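Local atomic coordinates of eukaryotic Translation Initiation 4E (Schistosoma mansoni, PDB entry 3HXI), a protein that binds the 7-methylguanosine cap of messenger RNA and, as an eIF4E translation initiation factor, probably brings capped messages to the ribosome under the control of 4E-binding proteins. Residues 14-19 / 37-42; 86-91 / 163-168; 101-106 / 157-162. One frame throughout, in Å; residues are numbered along the deposited sequence. Where two conformers were deposited one is given.

Contact 1 (14-19 / 37-42); sequences DSWSYY and ATFSTI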
loop_
_atom_site.group_PDB
_atom_site.type_symbol
_atom_site.label_atom_id
_atom_site.label_comp_id
_atom_site.label_asym_id
_atom_site.label_seq_id
_atom_site.Cartn_x
_atom_site.Cartn_y
_atom_site.Cartn_z
ATOM N N ASP A 14 -7.354 2.775 12.266
ATOM C CA ASP A 14 -7.012 4.071 11.692
ATOM C C ASP A 14 -8.001 4.565 10.664
ATOM O O ASP A 14 -8.712 3.775 10.038
ATOM C CB ASP A 14 -5.622 4.013 11.032
ATOM C CG ASP A 14 -4.512 4.207 12.022
ATOM O OD1 ASP A 14 -4.305 5.367 12.445
ATOM O OD2 ASP A 14 -3.866 3.207 12.396
ATOM N N SER A 15 -8.022 5.886 10.494
ATOM C CA SER A 15 -8.650 6.517 9.344
ATOM C C SER A 15 -7.670 6.505 8.176
ATOM O O SER A 15 -6.469 6.738 8.366
ATOM C CB SER A 15 -9.033 7.957 9.664
ATOM O OG SER A 15 -9.719 8.522 8.571
ATOM N N TRP A 16 -8.194 6.224 6.985
ATOM C CA TRP A 16 -7.402 6.101 5.755
ATOM C C TRP A 16 -7.956 6.999 4.678
ATOM O O TRP A 16 -9.167 7.235 4.611
ATOM C CB TRP A 16 -7.420 4.647 5.238
ATOM C CG TRP A 16 -6.872 3.667 6.190
ATOM C CD1 TRP A 16 -7.552 3.037 7.194
ATOM C CD2 TRP A 16 -5.532 3.160 6.233
ATOM N NE1 TRP A 16 -6.711 2.204 7.888
ATOM C CE2 TRP A 16 -5.466 2.248 7.313
ATOM C CE3 TRP A 16 -4.378 3.397 5.475
ATOM C CZ2 TRP A 16 -4.294 1.569 7.658
ATOM C CZ3 TRP A 16 -3.207 2.706 5.804
ATOM C CH2 TRP A 16 -3.172 1.810 6.895
ATOM N N SER A 17 -7.067 7.483 3.813
ATOM C CA SER A 17 -7.495 8.221 2.633
ATOM C C SER A 17 -7.029 7.529 1.353
ATOM O O SER A 17 -5.973 6.888 1.327
ATOM C CB SER A 17 -7.021 9.663 2.692
ATOM O OG SER A 17 -7.659 10.319 3.780
ATOM N N TYR A 18 -7.848 7.640 0.315
ATOM C CA TYR A 18 -7.637 6.909 -0.923
ATOM C C TYR A 18 -7.450 7.914 -2.049
ATOM O O TYR A 18 -8.254 8.851 -2.222
ATOM C CB TYR A 18 -8.847 6.022 -1.188
ATOM C CG TYR A 18 -8.632 4.812 -2.081
ATOM C CD1 TYR A 18 -9.011 4.842 -3.421
ATOM C CD2 TYR A 18 -8.117 3.611 -1.566
ATOM C CE1 TYR A 18 -8.864 3.720 -4.237
ATOM C CE2 TYR A 18 -7.952 2.484 -2.383
ATOM C CZ TYR A 18 -8.345 2.554 -3.720
ATOM O OH TYR A 18 -8.217 1.458 -4.551
ATOM N N TYR A 19 -6.391 7.723 -2.821
ATOM C CA TYR A 19 -6.042 8.681 -3.854
ATOM C C TYR A 19 -5.855 8.005 -5.186
ATOM O O TYR A 19 -5.446 6.841 -5.252
ATOM C CB TYR A 19 -4.706 9.370 -3.519
ATOM C CG TYR A 19 -4.617 10.038 -2.176
ATOM C CD1 TYR A 19 -4.697 11.420 -2.072
ATOM C CD2 TYR A 19 -4.410 9.290 -1.001
ATOM C CE1 TYR A 19 -4.599 12.060 -0.836
ATOM C CE2 TYR A 19 -4.313 9.916 0.235
ATOM C CZ TYR A 19 -4.416 11.299 0.311
ATOM O OH TYR A 19 -4.323 11.933 1.529
ATOM N N ALA A 37 -11.442 9.610 -1.388
ATOM C CA ALA A 37 -12.166 9.177 -0.191
ATOM C C ALA A 37 -11.303 9.160 1.066
ATOM O O ALA A 37 -10.073 9.039 0.990
ATOM C CB ALA A 37 -12.827 7.818 -0.416
ATOM N N THR A 38 -11.961 9.357 2.210
ATOM C CA THR A 38 -11.394 9.144 3.539
ATOM C C THR A 38 -12.398 8.264 4.274
ATOM O O THR A 38 -13.593 8.566 4.289
ATOM C CB THR A 38 -11.177 10.463 4.336
ATOM O OG1 THR A 38 -10.183 11.271 3.694
ATOM C CG2 THR A 38 -10.710 10.165 5.762
ATOM N N PHE A 39 -11.933 7.164 4.857
ATOM C CA PHE A 39 -12.839 6.215 5.517
ATOM C C PHE A 39 -12.263 5.744 6.858
ATOM O O PHE A 39 -11.058 5.845 7.090
ATOM C CB PHE A 39 -13.177 5.031 4.595
ATOM C CG PHE A 39 -11.991 4.171 4.239
ATOM C CD1 PHE A 39 -11.591 3.141 5.075
ATOM C CD2 PHE A 39 -11.262 4.409 3.066
ATOM C CE1 PHE A 39 -10.475 2.351 4.757
ATOM C CE2 PHE A 39 -10.149 3.620 2.744
ATOM C CZ PHE A 39 -9.763 2.594 3.593
ATOM N N SER A 40 -13.123 5.233 7.734
ATOM C CA SER A 40 -12.693 4.899 9.074
ATOM C C SER A 40 -13.473 3.713 9.630
ATOM O O SER A 40 -13.360 3.390 10.821
ATOM C CB SER A 40 -12.867 6.111 9.973
ATOM O OG SER A 40 -14.189 6.585 9.847
ATOM N N THR A 41 -14.246 3.068 8.757
ATOM C CA THR A 41 -15.056 1.902 9.124
ATOM C C THR A 41 -14.844 0.814 8.078
ATOM O O THR A 41 -14.513 1.123 6.914
ATOM C CB THR A 41 -16.583 2.256 9.202
ATOM O OG1 THR A 41 -17.110 2.513 7.879
ATOM C CG2 THR A 41 -16.822 3.499 10.108
ATOM N N ILE A 42 -15.045 -0.444 8.462
ATOM C CA ILE A 42 -15.022 -1.556 7.489
ATOM C C ILE A 42 -16.009 -1.277 6.367
ATOM O O ILE A 42 -15.715 -1.515 5.184
ATOM C CB ILE A 42 -15.440 -2.909 8.128
ATOM C CG1 ILE A 42 -14.446 -3.324 9.216
ATOM C CG2 ILE A 42 -15.607 -4.008 7.038
ATOM C CD1 ILE A 42 -14.862 -4.573 9.998
#

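Contact 2 (86-91 / 163-168); sequences WLINVT and DTIYFQ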
loop_
_atom_site.group_PDB
_atom_site.type_symbol
_atom_site.label_atom_id
_atom_site.label_comp_id
_atom_site.label_asym_id
_atom_site.label_seq_id
_atom_site.Cartn_x
_atom_site.Cartn_y
_atom_site.Cartn_z
ATOM N N TRP A 86 8.339 -1.652 0.973
ATOM C CA TRP A 86 8.411 -3.017 0.458
ATOM C C TRP A 86 7.861 -2.978 -0.955
ATOM O O TRP A 86 6.728 -2.552 -1.148
ATOM C CB TRP A 86 7.610 -3.997 1.327
ATOM C CG TRP A 86 8.404 -4.486 2.545
ATOM C CD1 TRP A 86 8.131 -4.233 3.860
ATOM C CD2 TRP A 86 9.605 -5.276 2.528
ATOM N NE1 TRP A 86 9.083 -4.851 4.681
ATOM C CE2 TRP A 86 9.992 -5.490 3.877
ATOM C CE3 TRP A 86 10.375 -5.860 1.500
ATOM C CZ2 TRP A 86 11.119 -6.253 4.222
ATOM C CZ3 TRP A 86 11.484 -6.594 1.841
ATOM C CH2 TRP A 86 11.852 -6.785 3.201
ATOM N N LEU A 87 8.675 -3.398 -1.932
ATOM C CA LEU A 87 8.281 -3.401 -3.338
ATOM C C LEU A 87 7.975 -4.810 -3.835
ATOM O O LEU A 87 8.774 -5.740 -3.661
ATOM C CB LEU A 87 9.368 -2.739 -4.199
ATOM C CG LEU A 87 9.104 -2.840 -5.711
ATOM C CD1 LEU A 87 8.023 -1.870 -6.130
ATOM C CD2 LEU A 87 10.390 -2.593 -6.454
ATOM N N ILE A 88 6.802 -4.953 -4.454
ATOM C CA ILE A 88 6.334 -6.255 -4.942
ATOM C C ILE A 88 6.201 -6.164 -6.457
ATOM O O ILE A 88 5.436 -5.339 -6.956
ATOM C CB ILE A 88 4.933 -6.604 -4.384
ATOM C CG1 ILE A 88 4.954 -6.734 -2.854
ATOM C CG2 ILE A 88 4.404 -7.929 -5.022
ATOM C CD1 ILE A 88 3.603 -6.401 -2.220
ATOM N N ASN A 89 6.958 -6.995 -7.178
ATOM C CA ASN A 89 6.871 -7.037 -8.622
ATOM C C ASN A 89 5.874 -8.091 -9.031
ATOM O O ASN A 89 6.070 -9.292 -8.788
ATOM C CB ASN A 89 8.229 -7.315 -9.251
ATOM C CG ASN A 89 9.210 -6.180 -9.037
ATOM O OD1 ASN A 89 8.851 -5.008 -9.140
ATOM N ND2 ASN A 89 10.451 -6.524 -8.735
ATOM N N VAL A 90 4.795 -7.630 -9.640
ATOM C CA VAL A 90 3.687 -8.493 -10.038
ATOM C C VAL A 90 4.115 -9.345 -11.217
ATOM O O VAL A 90 4.756 -8.842 -12.145
ATOM C CB VAL A 90 2.459 -7.647 -10.432
ATOM C CG1 VAL A 90 1.337 -8.517 -11.014
ATOM C CG2 VAL A 90 1.976 -6.856 -9.237
ATOM N N THR A 91 3.783 -10.637 -11.154
ATOM C CA THR A 91 4.009 -11.556 -12.261
ATOM C C THR A 91 2.738 -11.740 -13.111
ATOM O O THR A 91 1.604 -11.496 -12.655
ATOM C CB THR A 91 4.541 -12.922 -11.769
ATOM O OG1 THR A 91 3.523 -13.619 -11.038
ATOM C CG2 THR A 91 5.772 -12.739 -10.869
ATOM N N ASP A 163 8.010 -14.740 -5.424
ATOM C CA ASP A 163 9.206 -14.016 -5.798
ATOM C C ASP A 163 9.678 -13.115 -4.666
ATOM O O ASP A 163 8.877 -12.692 -3.812
ATOM C CB ASP A 163 8.961 -13.181 -7.051
ATOM C CG ASP A 163 8.727 -14.028 -8.271
ATOM O OD1 ASP A 163 8.752 -15.259 -8.139
ATOM O OD2 ASP A 163 8.548 -13.468 -9.357
ATOM N N THR A 164 10.975 -12.821 -4.694
ATOM C CA THR A 164 11.609 -11.958 -3.713
ATOM C C THR A 164 10.986 -10.572 -3.703
ATOM O O THR A 164 10.750 -9.965 -4.774
ATOM C CB THR A 164 13.110 -11.806 -4.023
ATOM O OG1 THR A 164 13.717 -13.095 -3.990
ATOM C CG2 THR A 164 13.800 -10.881 -3.010
ATOM N N ILE A 165 10.726 -10.079 -2.501
ATOM C CA ILE A 165 10.319 -8.678 -2.317
ATOM C C ILE A 165 11.477 -7.846 -1.752
ATOM O O ILE A 165 12.308 -8.370 -1.023
ATOM C CB ILE A 165 9.046 -8.538 -1.449
ATOM C CG1 ILE A 165 9.239 -9.083 -0.021
ATOM C CG2 ILE A 165 7.849 -9.211 -2.140
ATOM C CD1 ILE A 165 8.090 -8.694 0.932
ATOM N N TYR A 166 11.480 -6.552 -2.068
ATOM C CA TYR A 166 12.624 -5.662 -1.865
ATOM C C TYR A 166 12.260 -4.458 -1.009
ATOM O O TYR A 166 11.249 -3.787 -1.266
ATOM C CB TYR A 166 13.142 -5.165 -3.219
ATOM C CG TYR A 166 13.516 -6.298 -4.167
ATOM C CD1 TYR A 166 14.746 -6.968 -4.043
ATOM C CD2 TYR A 166 12.625 -6.717 -5.167
ATOM C CE1 TYR A 166 15.086 -8.017 -4.912
ATOM C CE2 TYR A 166 12.956 -7.763 -6.035
ATOM C CZ TYR A 166 14.180 -8.406 -5.897
ATOM O OH TYR A 166 14.487 -9.427 -6.757
ATOM N N PHE A 167 13.074 -4.178 0.013
ATOM C CA PHE A 167 12.857 -2.974 0.831
ATOM C C PHE A 167 13.804 -1.843 0.413
ATOM O O PHE A 167 15.028 -1.957 0.549
ATOM C CB PHE A 167 12.997 -3.247 2.338
ATOM C CG PHE A 167 12.628 -2.061 3.184
ATOM C CD1 PHE A 167 11.287 -1.771 3.431
ATOM C CD2 PHE A 167 13.594 -1.215 3.684
ATOM C CE1 PHE A 167 10.912 -0.646 4.175
ATOM C CE2 PHE A 167 13.230 -0.099 4.443
ATOM C CZ PHE A 167 11.876 0.186 4.673
ATOM N N GLN A 168 13.210 -0.759 -0.076
ATOM C CA GLN A 168 13.939 0.346 -0.702
ATOM C C GLN A 168 13.663 1.616 0.068
ATOM O O GLN A 168 12.533 2.111 0.070
ATOM C CB GLN A 168 13.508 0.522 -2.166
ATOM C CG GLN A 168 13.609 -0.747 -2.947
ATOM C CD GLN A 168 13.032 -0.638 -4.339
ATOM O OE1 GLN A 168 12.207 0.245 -4.632
ATOM N NE2 GLN A 168 13.475 -1.539 -5.218
HETATM O O HOH W 1 8.430 -9.066 -5.876
HETATM O O HOH W 2 8.355 -10.804 -9.227
#

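Contact 3 (101-106 / 157-162); sequences DELLML and ERLELE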
loop_
_atom_site.group_PDB
_atom_site.type_symbol
_atom_site.label_atom_id
_atom_site.label_comp_id
_atom_site.label_asym_id
_atom_site.label_seq_id
_atom_site.Cartn_x
_atom_site.Cartn_y
_atom_site.Cartn_z
ATOM N N ASP A 101 -6.708 -6.274 -2.932
ATOM C CA ASP A 101 -7.682 -6.517 -1.858
ATOM C C ASP A 101 -7.062 -7.163 -0.610
ATOM O O ASP A 101 -7.367 -6.756 0.492
ATOM C CB ASP A 101 -8.847 -7.383 -2.340
ATOM C CG ASP A 101 -9.748 -6.670 -3.343
ATOM O OD1 ASP A 101 -9.618 -5.430 -3.529
ATOM O OD2 ASP A 101 -10.607 -7.373 -3.950
ATOM N N GLU A 102 -6.198 -8.164 -0.786
ATOM C CA GLU A 102 -5.546 -8.811 0.361
ATOM C C GLU A 102 -4.632 -7.822 1.082
ATOM O O GLU A 102 -4.553 -7.802 2.330
ATOM C CB GLU A 102 -4.713 -10.018 -0.088
ATOM C CG GLU A 102 -5.544 -11.202 -0.604
ATOM C CD GLU A 102 -6.571 -11.688 0.418
ATOM O OE1 GLU A 102 -6.236 -11.859 1.613
ATOM O OE2 GLU A 102 -7.710 -11.940 0.001
ATOM N N LEU A 103 -3.919 -7.028 0.293
ATOM C CA LEU A 103 -2.998 -6.055 0.863
ATOM C C LEU A 103 -3.756 -5.035 1.713
ATOM O O LEU A 103 -3.381 -4.775 2.869
ATOM C CB LEU A 103 -2.151 -5.368 -0.213
ATOM C CG LEU A 103 -0.971 -4.519 0.320
ATOM C CD1 LEU A 103 0.012 -5.390 1.111
ATOM C CD2 LEU A 103 -0.268 -3.765 -0.799
ATOM N N LEU A 104 -4.827 -4.480 1.158
ATOM C CA LEU A 104 -5.596 -3.464 1.860
ATOM C C LEU A 104 -6.309 -4.028 3.085
ATOM O O LEU A 104 -6.381 -3.375 4.113
ATOM C CB LEU A 104 -6.580 -2.771 0.901
ATOM C CG LEU A 104 -5.989 -2.045 -0.316
ATOM C CD1 LEU A 104 -7.063 -1.152 -0.901
ATOM C CD2 LEU A 104 -4.683 -1.247 -0.017
ATOM N N MET A 105 -6.796 -5.269 2.987
ATOM C CA MET A 105 -7.380 -5.937 4.143
ATOM C C MET A 105 -6.354 -6.056 5.285
ATOM O O MET A 105 -6.661 -5.761 6.437
ATOM C CB MET A 105 -7.963 -7.296 3.770
ATOM C CG MET A 105 -9.353 -7.199 3.117
ATOM S SD MET A 105 -10.161 -8.828 3.025
ATOM C CE MET A 105 -9.081 -9.706 1.899
ATOM N N LEU A 106 -5.137 -6.468 4.951
ATOM C CA LEU A 106 -4.070 -6.602 5.934
ATOM C C LEU A 106 -3.812 -5.246 6.605
ATOM O O LEU A 106 -3.692 -5.167 7.829
ATOM C CB LEU A 106 -2.807 -7.161 5.268
ATOM C CG LEU A 106 -1.480 -7.129 6.045
ATOM C CD1 LEU A 106 -1.559 -7.854 7.393
ATOM C CD2 LEU A 106 -0.348 -7.670 5.175
ATOM N N GLU A 157 3.068 -13.627 3.109
ATOM C CA GLU A 157 2.103 -14.648 3.527
ATOM C C GLU A 157 0.724 -14.300 3.012
ATOM O O GLU A 157 0.096 -15.102 2.334
ATOM C CB GLU A 157 2.087 -14.794 5.041
ATOM C CG GLU A 157 3.327 -15.481 5.590
ATOM C CD GLU A 157 3.484 -15.331 7.098
ATOM O OE1 GLU A 157 2.679 -14.604 7.726
ATOM O OE2 GLU A 157 4.428 -15.938 7.657
ATOM N N ARG A 158 0.279 -13.078 3.288
ATOM C CA ARG A 158 -1.090 -12.701 2.979
ATOM C C ARG A 158 -1.323 -12.594 1.477
ATOM O O ARG A 158 -2.408 -12.920 0.990
ATOM C CB ARG A 158 -1.491 -11.400 3.691
ATOM C CG ARG A 158 -1.623 -11.522 5.200
ATOM C CD ARG A 158 -2.847 -12.334 5.647
ATOM N NE ARG A 158 -2.917 -12.321 7.111
ATOM C CZ ARG A 158 -2.223 -13.123 7.932
ATOM N NH1 ARG A 158 -1.393 -14.054 7.462
ATOM N NH2 ARG A 158 -2.358 -12.986 9.243
ATOM N N LEU A 159 -0.295 -12.161 0.748
ATOM C CA LEU A 159 -0.396 -12.024 -0.705
ATOM C C LEU A 159 -0.000 -13.289 -1.462
ATOM O O LEU A 159 -0.124 -13.342 -2.684
ATOM C CB LEU A 159 0.365 -10.802 -1.188
ATOM C CG LEU A 159 -0.361 -9.456 -1.078
ATOM C CD1 LEU A 159 -0.869 -9.140 0.354
ATOM C CD2 LEU A 159 0.561 -8.355 -1.560
ATOM N N GLU A 160 0.437 -14.311 -0.711
ATOM C CA GLU A 160 0.827 -15.611 -1.266
ATOM C C GLU A 160 1.904 -15.412 -2.342
ATOM O O GLU A 160 1.831 -15.966 -3.446
ATOM C CB GLU A 160 -0.396 -16.382 -1.804
ATOM C CG GLU A 160 -1.548 -16.492 -0.786
ATOM C CD GLU A 160 -2.691 -17.400 -1.234
ATOM O OE1 GLU A 160 -2.694 -17.871 -2.388
ATOM O OE2 GLU A 160 -3.598 -17.656 -0.412
ATOM N N LEU A 161 2.900 -14.597 -1.996
ATOM C CA LEU A 161 3.970 -14.233 -2.913
ATOM C C LEU A 161 5.094 -15.249 -2.924
ATOM O O LEU A 161 5.492 -15.773 -1.886
ATOM C CB LEU A 161 4.561 -12.872 -2.553
ATOM C CG LEU A 161 3.641 -11.663 -2.473
ATOM C CD1 LEU A 161 4.463 -10.422 -2.123
ATOM C CD2 LEU A 161 2.870 -11.426 -3.781
ATOM N N GLU A 162 5.625 -15.483 -4.116
ATOM C CA GLU A 162 6.707 -16.434 -4.281
ATOM C C GLU A 162 8.034 -15.740 -4.551
ATOM O O GLU A 162 9.051 -16.087 -3.949
ATOM C CB GLU A 162 6.330 -17.452 -5.361
ATOM C CG GLU A 162 5.456 -18.567 -4.771
ATOM C CD GLU A 162 4.802 -19.435 -5.812
ATOM O OE1 GLU A 162 5.513 -19.921 -6.718
ATOM O OE2 GLU A 162 3.571 -19.638 -5.720
HETATM O O HOH W 3 -4.666 -14.029 2.002
#

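Contact 1 (14-19 / 37-42)
Trp16 and Phe39 face each other across two antiparallel strands, and their side chains meet on one face of the sheet. From CB outward, Trp16 first presses its methylene over one face of the Phe39 ring as a CH-pi contact, CB lying 3.5 Å from CZ of Phe39 and toward the rim of that ring. Trp16 CG still lies near CZ and CE1 of Phe39, and Trp16 CD1 meets Phe39 CE1 at 3.9 Å; beyond this the indole leads away, to Met66 and Lys68 of strand 63-68 and to Leu107 and Ile108 of helix 96-108. The two ring systems are nearly parallel, planes at 22°, but slid apart and barely overlap. With CG between its backbone N and carbonyl carbon (chi1 64°), Phe39 brings its ring back toward the neighbouring strand, one face against Trp16 CB. The strands form a beta hairpin at one margin of the eIF4E sheet, 33-41 being an outermost strand. Trp16 and Phe39 are a hydrogen-bonded pair: Trp16 N gives a nearly straight bond to Phe39 O (2.9 Å), and Phe39 N returns one to Trp16 O (2.8 Å). Ser17 and Thr38, the next, non-hydrogen-bonded pair, point to the other face, where Ser17 OG and Thr38 OG1 share a hydrogen bond of 2.7 Å. Farther along, Tyr18 N binds Ala37 O at 2.7 Å, and Tyr18 OH bonds Trp100 NE1.

Contact 2 (86-91 / 163-168)
The Trp86 indole is held between two side chains of the opposing strand region, Ile165 on one face and Phe167 on the other. Ile165 CD1 rests 3.7 Å from CE3 of Trp86. On the opposite face the CB of Phe167 stands almost squarely over the six-membered ring, 3.6 Å from its centroid, and the Phe167 ring then turns its edge toward the five-membered ring in an edge-to-face pair with planes at 63°. Having CG opposite its own backbone N (chi1 -174°) sends the Phe167 ring along the indole toward that pyrrole end. Alongside, Ile88 CG1 and Ile165 CG2 touch at 3.9 Å, the two side chains pointing the same way. On the other side of the sheet Leu87 CD2 packs against Gln168 NE2 at 3.5 Å; that amide bonds Arg85 and the backbone of Thr184 through its two polar atoms.

The second layer is the ladder that sets these side chains. Leu87 N donates to Tyr166 O (2.7 Å), and Tyr166 N returns a longer bond to Leu87 O (3.2 Å), the donor in the carbonyl plane, on a lone pair of Leu87 O. Past it the chains diverge and water takes over: one molecule links Asn89 N to Thr164 O, another links Asn89 O to Asp163 OD2 at 2.7 Å from the carboxylate. Outermost, Ile148 O of helix 145-159 accepts a hydrogen bond from Trp86 NE1 and fixes the indole against the helix. Strands 84-89 and 166-169 are thus antiparallel neighbours in the curved eIF4E sheet, with long helices packed on the face bearing Trp86 and Phe167.

Contact 3 (101-106 / 157-162)
Leu159 lays its CD1 methyl against the start of Leu103, 3.7 Å from the backbone N and 3.9 Å from the CD1 of that residue, the two side chains crossing at a slant. The same Leu159 methyl also lies 4.0 Å from CB of Glu102, so a single branch spans Glu102 and Leu103. Leu103 extends its CG away from its own backbone N (chi1 -169°), which brings its CD1 methyl to Leu159, while the side chain also packs on Leu135 and Val137 of strand 134-139. One turn on, Leu106 CD2 meets the aliphatic root of Arg158, 4.1 Å from CG, crossing it at about a right angle; the guanidinium lies beyond, where NH2 forms a salt bridge with Asp111. Helices 96-108 and 145-159 lie on the same face of the eIF4E sheet and touch here, near the end of the second, where Glu160, at positive phi, closes the last turn in a Schellman motif. Beside the apolar overlap a water molecule donates to Glu102 OE1 at 2.7 Å and to Arg158 O at 2.7 Å, joining the carboxylate to a carbonyl in the final turn. Outside both segments, Glu102 OE1 also forms a salt bridge with a basic side chain of the bound peptide. Asp101 makes another salt bridge to the peptide through OD2 while its OD1 holds Arg54, and Met105 packs on an apolar peptide side chain.

Overall arrangement
Contacts 1 and 2 lie on opposite sides of the chain's centre, their own centres 25 Å apart, but both belong to one antiparallel sheet. Contact 3 lies over the sheet between them, touching each: Tyr18 CE2 of contact 1 meets Leu104 CD1 at 4.0 Å, and Ile88 CD1 of contact 2 meets Leu159 CD2 at 3.7 Å. Contact 3 is nested within the chain loop that contact 2 closes, strand 84-89 leading to helix 96-108 and helix 145-159 to strand 166-169. The side chain of Leu87 comes within about 8 Å of the bound cap analogue, whereas residues of helix 96-108 in contact 3 bind the 4E-BP peptide, which Ile42 of contact 1 also touches.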